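Side-chain contact in hypothetical 30.2 KD protein c25g10.02 IN chromosome I (Schizosaccharomyces pombe, PDB 1KCF), which resolves Holliday junctions in mitochondria as a homodimeric endonuclease, cutting four-way DNA junctions at the point of strand exchange after CT and TT sequences: residues Ile204-Asn208 with Glu209-Tyr213. Residues are numbered along the deposited sequence; the frame is centred on the assembly and turned at random.
Sequences ILFEN and EEALY
At the turn from edge strand 204-206 into helix 209-217, Phe206 at the end of the strand packs against Ala211 and Leu212 in the first turn of the helix. Leu212 comes over one face of the ring. Its CG sits 3.9 Å from the centroid of the Phe206 ring and 19° off the ring normal, a CH-pi contact. The touch is shifted toward the rim, where Phe206 CD1 is 3.7 Å from Leu212 CG. The two side chains cross at about a right angle. Ala211 meets the same ring at its edge, near the ring plane, with CB 3.8 Å from Phe206 CD2. Phe206 CD2 also lies 3.6 Å from the backbone N of Leu212, so the ring packs on the helix backbone as well. Phe206 CG is anti to the carbonyl carbon (chi1 -61°), and this directs the ring toward the helix.

The strand is an outermost one of the mixed sheet in this RNase H-like resolvase fold. The contact lies at the surface, away from the magnesium-binding residues Asp46 and Asp230. The strand runs parallel to strand 65-73, and Leu205 shares backbone hydrogen bonds with Val65 and Ile67. Phe206 also touches Ile67 and Ile199, so its side chain lies between strand 65-73, helix 191-200 and helix 209-217. Shortening this side chain to an alanine would remove the ring, which would probably leave a gap between strand and helix and Leu212 CG without the face it lies over.

Asn208 holds the N-cap position. Its side chain lies beside Glu210 CB at the start of the helix. Inside the helix, Tyr213 N donates to Glu209 O at 2.6 Å, an i to i+4 helix bond.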
loop_
_atom_site.group_PDB
_atom_site.type_symbol
_atom_site.label_atom_id
_atom_site.label_comp_id
_atom_site.label_asym_id
_atom_site.label_seq_id
_atom_site.Cartn_x
_atom_site.Cartn_y
_atom_site.Cartn_z
ATOM N N ILE A 204 24.687 0.756 23.481
ATOM C CA ILE A 204 23.341 1.300 23.376
ATOM C C ILE A 204 22.975 1.838 24.757
ATOM O O ILE A 204 22.963 1.090 25.733
ATOM C CB ILE A 204 22.313 0.212 22.977
ATOM C CG1 ILE A 204 22.489 -0.167 21.504
ATOM C CG2 ILE A 204 20.899 0.702 23.234
ATOM C CD1 ILE A 204 21.542 -1.260 21.043
ATOM N N LEU A 205 22.699 3.135 24.838
ATOM C CA LEU A 205 22.322 3.762 26.099
ATOM C C LEU A 205 20.885 4.237 25.988
ATOM O O LEU A 205 20.316 4.273 24.893
ATOM C CB LEU A 205 23.226 4.965 26.402
ATOM C CG LEU A 205 24.701 4.713 26.714
ATOM C CD1 LEU A 205 25.411 6.048 26.893
ATOM C CD2 LEU A 205 24.832 3.869 27.971
ATOM N N PHE A 206 20.304 4.613 27.120
ATOM C CA PHE A 206 18.935 5.095 27.135
ATOM C C PHE A 206 18.817 6.512 27.678
ATOM O O PHE A 206 19.404 6.847 28.702
ATOM C CB PHE A 206 18.054 4.157 27.960
ATOM C CG PHE A 206 18.004 2.758 27.429
ATOM C CD1 PHE A 206 19.083 1.898 27.598
ATOM C CD2 PHE A 206 16.880 2.300 26.754
ATOM C CE1 PHE A 206 19.045 0.599 27.102
ATOM C CE2 PHE A 206 16.830 1.003 26.252
ATOM C CZ PHE A 206 17.915 0.150 26.428
ATOM N N GLU A 207 18.050 7.340 26.977
ATOM C CA GLU A 207 17.833 8.721 27.382
ATOM C C GLU A 207 16.953 8.760 28.625
ATOM O O GLU A 207 17.213 9.522 29.555
ATOM C CB GLU A 207 17.164 9.505 26.250
ATOM C CG GLU A 207 16.697 10.900 26.647
ATOM C CD GLU A 207 15.951 11.606 25.529
ATOM O OE1 GLU A 207 15.067 10.976 24.910
ATOM O OE2 GLU A 207 16.239 12.795 25.278
ATOM N N ASN A 208 15.912 7.932 28.635
ATOM C CA ASN A 208 14.995 7.874 29.767
ATOM C C ASN A 208 14.878 6.465 30.324
ATOM O O ASN A 208 15.152 5.484 29.630
ATOM C CB ASN A 208 13.610 8.377 29.361
ATOM C CG ASN A 208 13.128 7.763 28.064
ATOM O OD1 ASN A 208 13.637 8.089 26.991
ATOM N ND2 ASN A 208 12.151 6.867 28.153
ATOM N N GLU A 209 14.459 6.376 31.580
ATOM C CA GLU A 209 14.314 5.096 32.251
ATOM C C GLU A 209 13.144 4.257 31.744
ATOM O O GLU A 209 13.191 3.033 31.806
ATOM C CB GLU A 209 14.194 5.323 33.763
ATOM C CG GLU A 209 13.221 6.421 34.151
ATOM C CD GLU A 209 11.773 5.972 34.101
ATOM O OE1 GLU A 209 10.885 6.850 34.080
ATOM O OE2 GLU A 209 11.523 4.746 34.098
ATOM N N GLU A 210 12.104 4.913 31.237
ATOM C CA GLU A 210 10.924 4.211 30.731
ATOM C C GLU A 210 11.278 3.097 29.746
ATOM O O GLU A 210 10.937 1.932 29.964
ATOM C CB GLU A 210 9.968 5.202 30.060
ATOM C CG GLU A 210 9.335 6.201 31.021
ATOM C CD GLU A 210 8.399 5.536 32.015
ATOM O OE1 GLU A 210 7.345 5.017 31.588
ATOM O OE2 GLU A 210 8.719 5.529 33.224
ATOM N N ALA A 211 11.956 3.461 28.664
ATOM C CA ALA A 211 12.354 2.493 27.651
ATOM C C ALA A 211 13.179 1.379 28.280
ATOM O O ALA A 211 12.891 0.198 28.088
ATOM C CB ALA A 211 13.155 3.182 26.551
ATOM N N LEU A 212 14.206 1.760 29.035
ATOM C CA LEU A 212 15.064 0.784 29.695
ATOM C C LEU A 212 14.206 -0.124 30.570
ATOM O O LEU A 212 14.458 -1.325 30.672
ATOM C CB LEU A 212 16.105 1.490 30.568
ATOM C CG LEU A 212 17.473 0.825 30.769
ATOM C CD1 LEU A 212 18.123 1.407 32.013
ATOM C CD2 LEU A 212 17.335 -0.683 30.913
ATOM N N TYR A 213 13.183 0.456 31.191
ATOM C CA TYR A 213 12.291 -0.297 32.065
ATOM C C TYR A 213 11.500 -1.364 31.314
ATOM O O TYR A 213 11.388 -2.500 31.779
ATOM C CB TYR A 213 11.310 0.643 32.776
ATOM C CG TYR A 213 10.522 -0.037 33.877
ATOM C CD1 TYR A 213 11.131 -0.382 35.083
ATOM C CD2 TYR A 213 9.175 -0.367 33.700
ATOM C CE1 TYR A 213 10.423 -1.041 36.086
ATOM C CE2 TYR A 213 8.458 -1.026 34.699
ATOM C CZ TYR A 213 9.090 -1.361 35.887
ATOM O OH TYR A 213 8.398 -2.031 36.873
#